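Local coordinates for protein glutathione peroxidase (Schistosoma mansoni, PDB 2V1M) that catalyses the reduction of hydrogen peroxide by glutathione, giving glutathione disulfide and water, at residues 115-120 against 143-148; 136-141 against 160-165. All blocks are in the same frame, centred on the assembly; numbering follows the deposited sequence.

Interaction 1 of 2, residues 115-120 against 143-148. With SO4 (sulfate ion), chain B.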
ATOM      1  N   TYR A 115       6.119  -0.198  -7.790  1.00  3.25           N
ATOM      2  CA  TYR A 115       5.301   0.944  -8.192  1.00  3.23           C
ATOM      3  C   TYR A 115       5.356   1.221  -9.671  1.00  3.19           C
ATOM      4  O   TYR A 115       4.345   1.634 -10.255  1.00  3.18           O
ATOM      5  CB  TYR A 115       5.619   2.185  -7.334  1.00  2.93           C
ATOM      6  CG  TYR A 115       4.806   2.182  -6.057  1.00  3.22           C
ATOM      7  CD1 TYR A 115       3.676   2.971  -5.925  1.00  3.07           C
ATOM      8  CD2 TYR A 115       5.252   1.462  -4.961  1.00  3.31           C
ATOM      9  CE1 TYR A 115       2.953   2.998  -4.694  1.00  3.84           C
ATOM     10  CE2 TYR A 115       4.561   1.487  -3.735  1.00  3.11           C
ATOM     11  CZ  TYR A 115       3.412   2.265  -3.626  1.00  3.09           C
ATOM     12  OH  TYR A 115       2.672   2.296  -2.454  1.00  3.27           O
ATOM     13  N   LYS A 116       6.502   0.992 -10.315  1.00  3.36           N
ATOM     14  CA  LYS A 116       6.515   1.034 -11.781  1.00  3.56           C
ATOM     15  C   LYS A 116       5.466   0.068 -12.331  1.00  3.26           C
ATOM     16  O   LYS A 116       4.692   0.401 -13.250  1.00  3.99           O
ATOM     17  CB  LYS A 116       7.908   0.730 -12.339  1.00  4.21           C
ATOM     18  CG  LYS A 116       8.944   1.768 -11.903  1.00  4.24           C
ATOM     19  CD  LYS A 116      10.309   1.534 -12.593  1.00  5.44           C
ATOM     20  CE  LYS A 116      11.291   2.620 -12.211  1.00  6.21           C
ATOM     21  NZ  LYS A 116      12.577   2.456 -12.981  1.00  6.95           N
ATOM     22  N   PHE A 117       5.422  -1.132 -11.770  1.00  3.24           N
ATOM     23  CA  PHE A 117       4.451  -2.137 -12.201  1.00  3.46           C
ATOM     24  C   PHE A 117       3.015  -1.691 -11.914  1.00  2.96           C
ATOM     25  O   PHE A 117       2.130  -1.789 -12.801  1.00  3.34           O
ATOM     26  CB  PHE A 117       4.754  -3.478 -11.520  1.00  3.82           C
ATOM     27  CG  PHE A 117       3.754  -4.541 -11.836  1.00  3.44           C
ATOM     28  CD1 PHE A 117       3.726  -5.150 -13.113  1.00  3.88           C
ATOM     29  CD2 PHE A 117       2.822  -4.956 -10.879  1.00  4.30           C
ATOM     30  CE1 PHE A 117       2.810  -6.145 -13.397  1.00  5.10           C
ATOM     31  CE2 PHE A 117       1.897  -5.964 -11.177  1.00  5.69           C
ATOM     32  CZ  PHE A 117       1.904  -6.559 -12.436  1.00  5.45           C
ATOM     33  N   LEU A 118       2.723  -1.277 -10.681  1.00  2.99           N
ATOM     34  CA  LEU A 118       1.354  -0.865 -10.329  1.00  3.12           C
ATOM     35  C   LEU A 118       0.863   0.216 -11.303  1.00  2.92           C
ATOM     36  O   LEU A 118      -0.250   0.131 -11.835  1.00  3.08           O
ATOM     37  CB  LEU A 118       1.314  -0.349  -8.900  1.00  2.95           C
ATOM     38  CG  LEU A 118       1.545  -1.416  -7.811  1.00  3.05           C
ATOM     39  CD1 LEU A 118       1.667  -0.709  -6.463  1.00  3.25           C
ATOM     40  CD2 LEU A 118       0.399  -2.432  -7.788  1.00  3.84           C
ATOM     41  N   LYS A 119       1.687   1.242 -11.508  1.00  3.10           N
ATOM     42  CA  LYS A 119       1.307   2.352 -12.399  1.00  3.26           C
ATOM     43  C   LYS A 119       1.180   1.897 -13.855  1.00  3.88           C
ATOM     44  O   LYS A 119       0.405   2.491 -14.601  1.00  4.97           O
ATOM     45  CB  LYS A 119       2.313   3.495 -12.288  1.00  3.53           C
ATOM     46  CG  LYS A 119       2.298   4.207 -10.942  1.00  3.65           C
ATOM     47  CD  LYS A 119       3.173   5.455 -10.944  1.00  4.48           C
ATOM     48  CE  LYS A 119       4.636   5.146 -11.142  1.00  5.36           C
ATOM     49  NZ  LYS A 119       5.402   6.401 -11.219  1.00  5.70           N
ATOM     50  N   SER A 120       1.902   0.838 -14.239  1.00  3.40           N
ATOM     51  CA  SER A 120       1.789   0.325 -15.615  1.00  3.35           C
ATOM     52  C   SER A 120       0.466  -0.420 -15.833  1.00  3.71           C
ATOM     53  O   SER A 120       0.076  -0.657 -16.993  1.00  4.07           O
ATOM     54  CB  SER A 120       2.947  -0.610 -15.968  1.00  4.05           C
ATOM     55  OG  SER A 120       2.795  -1.898 -15.421  1.00  4.32           O
ATOM     56  N   GLY A 143      -2.674 -11.560  -7.937  1.00  3.16           N
ATOM     57  CA  GLY A 143      -1.569 -10.620  -7.970  1.00  3.36           C
ATOM     58  C   GLY A 143      -1.696  -9.546  -9.050  1.00  2.86           C
ATOM     59  O   GLY A 143      -0.712  -8.875  -9.372  1.00  3.15           O
ATOM     60  N   GLN A 144      -2.914  -9.376  -9.581  1.00  3.10           N
ATOM     61  CA  GLN A 144      -3.175  -8.417 -10.671  1.00  3.16           C
ATOM     62  C   GLN A 144      -3.735  -7.122 -10.083  1.00  2.98           C
ATOM     63  O   GLN A 144      -4.775  -7.142  -9.412  1.00  2.83           O
ATOM     64  CB  GLN A 144      -4.186  -9.004 -11.655  1.00  3.61           C
ATOM     65  CG  GLN A 144      -3.796 -10.401 -12.136  1.00  4.04           C
ATOM     66  CD  GLN A 144      -2.478 -10.387 -12.865  1.00  4.12           C
ATOM     67  OE1 GLN A 144      -2.367  -9.766 -13.921  1.00  5.58           O
ATOM     68  NE2 GLN A 144      -1.465 -11.040 -12.315  1.00  5.12           N
ATOM     69  N   PRO A 145      -3.076  -5.978 -10.334  1.00  3.07           N
ATOM     70  CA  PRO A 145      -3.647  -4.663  -9.899  1.00  3.11           C
ATOM     71  C   PRO A 145      -4.849  -4.322 -10.789  1.00  3.43           C
ATOM     72  O   PRO A 145      -4.706  -4.130 -12.009  1.00  3.71           O
ATOM     73  CB  PRO A 145      -2.501  -3.674 -10.099  1.00  3.46           C
ATOM     74  CG  PRO A 145      -1.242  -4.552 -10.253  1.00  3.63           C
ATOM     75  CD  PRO A 145      -1.751  -5.786 -10.971  1.00  3.73           C
ATOM     76  N   VAL A 146      -6.034  -4.268 -10.171  1.00  2.88           N
ATOM     77  CA  VAL A 146      -7.260  -4.082 -10.928  1.00  3.10           C
ATOM     78  C   VAL A 146      -8.008  -2.806 -10.574  1.00  3.08           C
ATOM     79  O   VAL A 146      -9.022  -2.517 -11.259  1.00  3.59           O
ATOM     80  CB  VAL A 146      -8.190  -5.312 -10.902  1.00  3.46           C
ATOM     81  CG1 VAL A 146      -7.512  -6.511 -11.548  1.00  4.81           C
ATOM     82  CG2 VAL A 146      -8.634  -5.625  -9.469  1.00  4.30           C
ATOM     83  N   LYS A 147      -7.558  -2.017  -9.580  1.00  3.21           N
ATOM     84  CA  LYS A 147      -8.181  -0.725  -9.348  1.00  3.13           C
ATOM     85  C   LYS A 147      -7.166   0.159  -8.664  1.00  3.01           C
ATOM     86  O   LYS A 147      -6.302  -0.310  -7.902  1.00  3.29           O
ATOM     87  CB  LYS A 147      -9.477  -0.830  -8.542  1.00  4.57           C
ATOM     88  CG  LYS A 147     -10.408   0.381  -8.749  1.00  6.18           C
ATOM     89  CD  LYS A 147     -11.872   0.005  -8.567  1.00  7.98           C
ATOM     90  CE  LYS A 147     -12.768   1.224  -8.552  0.50  6.84           C
ATOM     91  NZ  LYS A 147     -14.185   0.851  -8.276  0.50  8.89           N
ATOM     92  N   ARG A 148      -7.304   1.462  -8.889  1.00  3.14           N
ATOM     93  CA  ARG A 148      -6.447   2.481  -8.303  1.00  3.19           C
ATOM     94  C   ARG A 148      -7.335   3.602  -7.770  1.00  3.08           C
ATOM     95  O   ARG A 148      -8.320   4.016  -8.431  1.00  4.59           O
ATOM     96  CB  ARG A 148      -5.528   3.045  -9.401  1.00  3.25           C
ATOM     97  CG  ARG A 148      -4.674   4.218  -9.005  1.00  3.06           C
ATOM     98  CD  ARG A 148      -3.818   4.648 -10.210  1.00  3.45           C
ATOM     99  NE  ARG A 148      -3.107   5.887  -9.930  1.00  3.33           N
ATOM    100  CZ  ARG A 148      -2.002   6.272 -10.569  1.00  3.17           C
ATOM    101  NH1 ARG A 148      -1.408   5.470 -11.472  1.00  3.70           N
ATOM    102  NH2 ARG A 148      -1.460   7.456 -10.288  1.00  3.83           N
TER
HETATM  103  S   SO4 B1171      -4.930   9.179  -9.083  0.80  3.70           S
HETATM  104  O1  SO4 B1171      -3.762   9.375 -10.006  0.80  7.51           O
HETATM  105  O2  SO4 B1171      -6.074   9.897  -9.687  0.80  9.29           O
HETATM  106  O3  SO4 B1171      -5.190   7.727  -9.018  0.80  3.22           O
HETATM  107  O4  SO4 B1171      -4.645   9.772  -7.778  0.80  3.39           O
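A single proline ring, P145, takes up both apolar side chains that helix 113-121 offers, and no hydrogen bond runs between the two segments. Its CG is the point of contact: it lies 3.6 Å from CE2 of F117 and equally close to CD2 of L118. Both side chains cross the pyrrolidine at about a right angle. F117 gets there because its CG stands anti to the backbone N (chi1 176°), which swings the ring outward from the helix to the side where P145 lies; the proline meets the ring obliquely, while the carbonyl oxygen of G143 lies near the ring plane at its edge, 4.3 Å from CE2. The helix packs on the edge strand 145-149 of the central mixed sheet of a thioredoxin-like fold, its axis running nearly crosswise to the strand at 78°. L118 also touches I36 and F137 on strands 33-39 and 136-139, and the edge strand carries a classic beta bulge at V146 and K147, which both face L138. At the far end the extended side chain of R148 passes K119, whose CG approaches NH1 to 4.0 Å. Q122 O and N128 O hold NH1 and NH2 of R148, while K119 NZ turns to V106 O. A sulfate, probably from the crystallisation liquor, takes a 2.9 Å hydrogen bond from R148 NE to its O3 and a weak one from NH2 to O1.

Interaction 2 of 2, residues 136-141 against 160-165; sequences KFLVDR and GDIMEL
With CG of L138 anti to the backbone N (chi1 179°) and CG of L165 anti to its own carbonyl carbon (chi1 -61°), the two side chains meet tip to tip. The result is one element of the thioredoxin-like sandwich, in which helix 159-167 lies against strand 136-139 of the central sheet, the two segments running almost parallel at 19° with their axes 9.7 Å apart. One methyl of L165 does most of the work. Its CD1 sits 3.6 Å from CG of L138 and is equally near CD2 of that residue, and it also lies 4.0 Å from CA of D140, just beyond the end of the strand. Beyond L165, the two methyls of L138 meet different residues: CD1 meets CG1 of I162 at 3.7 Å, and CD2 meets CB of D161 at 3.8 Å. I162 also packs on M56 and L60 of helix 46-60, and V33 of the neighbouring strand touches both leucines, which embeds the pair in a wider apolar layer. Polar ends are directed to other partners. D161 OD2 binds Y149 OH, while D140 OD1 accepts from the backbone N of Q142 and of Q144 in the turn after the strand. R141 sends NH1 to G31 O and NH2 to L166 O and K63 O. Across the contact itself the polar connection is made by one water, which accepts from R141 N at 2.9 Å and donates to L165 O at 2.9 Å.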
ATOM      1  N   LYS A 136      -3.971   4.440  -3.309  1.00  2.68           N
ATOM      2  CA  LYS A 136      -4.252   3.032  -3.039  1.00  2.80           C
ATOM      3  C   LYS A 136      -4.348   2.244  -4.323  1.00  2.84           C
ATOM      4  O   LYS A 136      -5.017   2.680  -5.278  1.00  3.66           O
ATOM      5  CB  LYS A 136      -5.547   2.833  -2.225  1.00  3.07           C
ATOM      6  CG  LYS A 136      -5.573   3.499  -0.864  1.00  3.14           C
ATOM      7  CD  LYS A 136      -6.138   4.947  -0.834  1.00  2.70           C
ATOM      8  CE  LYS A 136      -6.109   5.462   0.588  1.00  3.16           C
ATOM      9  NZ  LYS A 136      -6.464   6.908   0.695  1.00  2.98           N
ATOM     10  N   PHE A 137      -3.732   1.054  -4.357  1.00  2.77           N
ATOM     11  CA  PHE A 137      -3.933   0.081  -5.445  1.00  2.55           C
ATOM     12  C   PHE A 137      -4.531  -1.181  -4.862  1.00  2.51           C
ATOM     13  O   PHE A 137      -4.064  -1.688  -3.816  1.00  3.35           O
ATOM     14  CB  PHE A 137      -2.627  -0.277  -6.163  1.00  2.89           C
ATOM     15  CG  PHE A 137      -2.077   0.831  -7.005  1.00  2.51           C
ATOM     16  CD1 PHE A 137      -2.313   0.873  -8.374  1.00  2.65           C
ATOM     17  CD2 PHE A 137      -1.313   1.854  -6.438  1.00  2.83           C
ATOM     18  CE1 PHE A 137      -1.776   1.879  -9.173  1.00  3.25           C
ATOM     19  CE2 PHE A 137      -0.772   2.853  -7.217  1.00  3.62           C
ATOM     20  CZ  PHE A 137      -1.018   2.883  -8.580  1.00  3.21           C
ATOM     21  N   LEU A 138      -5.557  -1.709  -5.531  1.00  2.61           N
ATOM     22  CA  LEU A 138      -6.219  -2.938  -5.130  1.00  3.02           C
ATOM     23  C   LEU A 138      -5.781  -4.047  -6.101  1.00  2.94           C
ATOM     24  O   LEU A 138      -5.888  -3.917  -7.329  1.00  2.95           O
ATOM     25  CB  LEU A 138      -7.729  -2.746  -5.181  1.00  3.16           C
ATOM     26  CG  LEU A 138      -8.582  -3.951  -4.813  1.00  4.33           C
ATOM     27  CD1 LEU A 138      -8.285  -4.428  -3.382  1.00  5.35           C
ATOM     28  CD2 LEU A 138     -10.057  -3.626  -4.997  1.00  6.21           C
ATOM     29  N   VAL A 139      -5.291  -5.139  -5.501  1.00  3.08           N
ATOM     30  CA  VAL A 139      -4.673  -6.267  -6.205  1.00  2.84           C
ATOM     31  C   VAL A 139      -5.467  -7.519  -5.853  1.00  2.77           C
ATOM     32  O   VAL A 139      -5.722  -7.817  -4.665  1.00  3.17           O
ATOM     33  CB  VAL A 139      -3.212  -6.393  -5.771  1.00  3.16           C
ATOM     34  CG1 VAL A 139      -2.526  -7.612  -6.455  1.00  4.15           C
ATOM     35  CG2 VAL A 139      -2.423  -5.117  -6.022  1.00  3.82           C
ATOM     36  N   ASP A 140      -5.861  -8.267  -6.891  1.00  2.89           N
ATOM     37  CA  ASP A 140      -6.668  -9.458  -6.681  1.00  3.18           C
ATOM     38  C   ASP A 140      -5.829 -10.657  -6.166  1.00  3.12           C
ATOM     39  O   ASP A 140      -4.611 -10.568  -5.950  1.00  3.19           O
ATOM     40  CB  ASP A 140      -7.463  -9.761  -7.968  1.00  3.40           C
ATOM     41  CG  ASP A 140      -6.623 -10.349  -9.111  1.00  3.81           C
ATOM     42  OD1 ASP A 140      -5.441 -10.713  -8.912  1.00  3.40           O
ATOM     43  OD2 ASP A 140      -7.215 -10.413 -10.215  1.00  5.11           O
ATOM     44  N   ARG A 141      -6.540 -11.769  -5.949  1.00  3.46           N
ATOM     45  CA  ARG A 141      -5.909 -12.981  -5.404  1.00  3.74           C
ATOM     46  C   ARG A 141      -4.897 -13.638  -6.347  1.00  3.89           C
ATOM     47  O   ARG A 141      -4.206 -14.570  -5.905  1.00  4.42           O
ATOM     48  CB  ARG A 141      -6.956 -14.000  -5.026  1.00  3.95           C
ATOM     49  CG  ARG A 141      -7.844 -13.585  -3.816  1.00  4.34           C
ATOM     50  CD  ARG A 141      -8.791 -14.702  -3.448  1.00  5.52           C
ATOM     51  NE  ARG A 141      -9.758 -14.430  -2.376  1.00  6.14           N
ATOM     52  CZ  ARG A 141      -9.510 -14.550  -1.075  1.00  6.08           C
ATOM     53  NH1 ARG A 141      -8.290 -14.806  -0.628  1.00  6.88           N
ATOM     54  NH2 ARG A 141     -10.485 -14.387  -0.176  1.00  7.65           N
ATOM     55  N   GLY A 160     -16.139  -2.195  -0.326  1.00  5.49           N
ATOM     56  CA  GLY A 160     -17.050  -2.925  -1.214  1.00  6.11           C
ATOM     57  C   GLY A 160     -16.271  -3.653  -2.328  1.00  5.25           C
ATOM     58  O   GLY A 160     -16.528  -4.839  -2.645  1.00  5.50           O
ATOM     59  N   ASP A 161     -15.317  -2.944  -2.937  1.00  4.71           N
ATOM     60  CA  ASP A 161     -14.506  -3.537  -3.982  1.00  4.87           C
ATOM     61  C   ASP A 161     -13.635  -4.668  -3.430  1.00  4.23           C
ATOM     62  O   ASP A 161     -13.459  -5.700  -4.088  1.00  4.73           O
ATOM     63  CB  ASP A 161     -13.623  -2.474  -4.647  1.00  5.10           C
ATOM     64  CG  ASP A 161     -14.431  -1.438  -5.464  1.00  5.56           C
ATOM     65  OD1 ASP A 161     -15.591  -1.719  -5.837  1.00  7.33           O
ATOM     66  OD2 ASP A 161     -13.858  -0.357  -5.770  1.00  6.42           O
ATOM     67  N   ILE A 162     -13.079  -4.483  -2.231  1.00  3.95           N
ATOM     68  CA  ILE A 162     -12.343  -5.562  -1.592  1.00  4.08           C
ATOM     69  C   ILE A 162     -13.228  -6.795  -1.414  1.00  4.05           C
ATOM     70  O   ILE A 162     -12.790  -7.907  -1.694  1.00  4.56           O
ATOM     71  CB  ILE A 162     -11.767  -5.075  -0.247  1.00  4.22           C
ATOM     72  CG1 ILE A 162     -10.578  -4.114  -0.522  1.00  3.99           C
ATOM     73  CG2 ILE A 162     -11.301  -6.283   0.623  1.00  5.11           C
ATOM     74  CD1 ILE A 162     -10.193  -3.274   0.709  1.00  4.80           C
ATOM     75  N   MET A 163     -14.453  -6.619  -0.915  1.00  4.66           N
ATOM     76  CA  MET A 163     -15.338  -7.775  -0.705  1.00  5.26           C
ATOM     77  C   MET A 163     -15.571  -8.529  -1.990  1.00  5.48           C
ATOM     78  O   MET A 163     -15.639  -9.775  -1.986  1.00  5.69           O
ATOM     79  CB  MET A 163     -16.697  -7.375  -0.081  1.00  5.60           C
ATOM     80  CG  MET A 163     -16.588  -6.699   1.295  1.00  6.93           C
ATOM     81  SD  MET A 163     -15.504  -7.452   2.460  0.80  6.44           S
ATOM     82  CE  MET A 163     -16.443  -8.900   2.934  1.00 10.71           C
ATOM     83  N   GLU A 164     -15.741  -7.817  -3.106  0.50  5.38           N
ATOM     84  CA  GLU A 164     -15.949  -8.523  -4.373  0.50  5.98           C
ATOM     85  C   GLU A 164     -14.744  -9.415  -4.665  0.50  5.10           C
ATOM     86  O   GLU A 164     -14.891 -10.615  -4.996  0.50  5.23           O
ATOM     87  CB  GLU A 164     -16.258  -7.543  -5.517  0.50  5.91           C
ATOM     88  CG  GLU A 164     -17.616  -6.807  -5.348  0.50  7.55           C
ATOM     89  CD  GLU A 164     -17.885  -5.679  -6.344  0.50  9.85           C
ATOM     90  OE1 GLU A 164     -17.067  -4.751  -6.505  0.50 12.02           O
ATOM     91  OE2 GLU A 164     -18.965  -5.703  -6.957  0.50 14.02           O
ATOM     92  N   LEU A 165     -13.552  -8.853  -4.515  1.00  4.69           N
ATOM     93  CA  LEU A 165     -12.365  -9.656  -4.855  1.00  4.86           C
ATOM     94  C   LEU A 165     -12.112 -10.782  -3.840  1.00  4.95           C
ATOM     95  O   LEU A 165     -11.579 -11.841  -4.205  1.00  5.92           O
ATOM     96  CB  LEU A 165     -11.142  -8.772  -5.009  1.00  4.43           C
ATOM     97  CG  LEU A 165     -11.219  -7.699  -6.107  1.00  4.32           C
ATOM     98  CD1 LEU A 165      -9.852  -7.003  -6.197  1.00  5.34           C
ATOM     99  CD2 LEU A 165     -11.590  -8.330  -7.455  1.00  6.46           C
TER
HETATM  100  O   HOH W   1      -9.462 -11.812  -6.176  1.00  4.85           O

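In the fold
Interactions 1 and 2, their centres 12 Å apart, place successive helices on opposite faces of the same edge region of the sheet. Along the chain their segments alternate: helix 113-121, strand 136-139, strand 145-149, helix 159-167. The two strands are antiparallel neighbours in the five-stranded sheet, joined by backbone bonds, among them probably L138 N to K147 O. Helix 113-121 meets the edge strand and also the inner one, L118 O lying against the ring of F137; helix 159-167 meets strand 136-139 and, through L165 on V146, the edge strand, where K147 forms a salt bridge with D161. The last helix and the last two strands thus pack as one layered unit with helix 113-121.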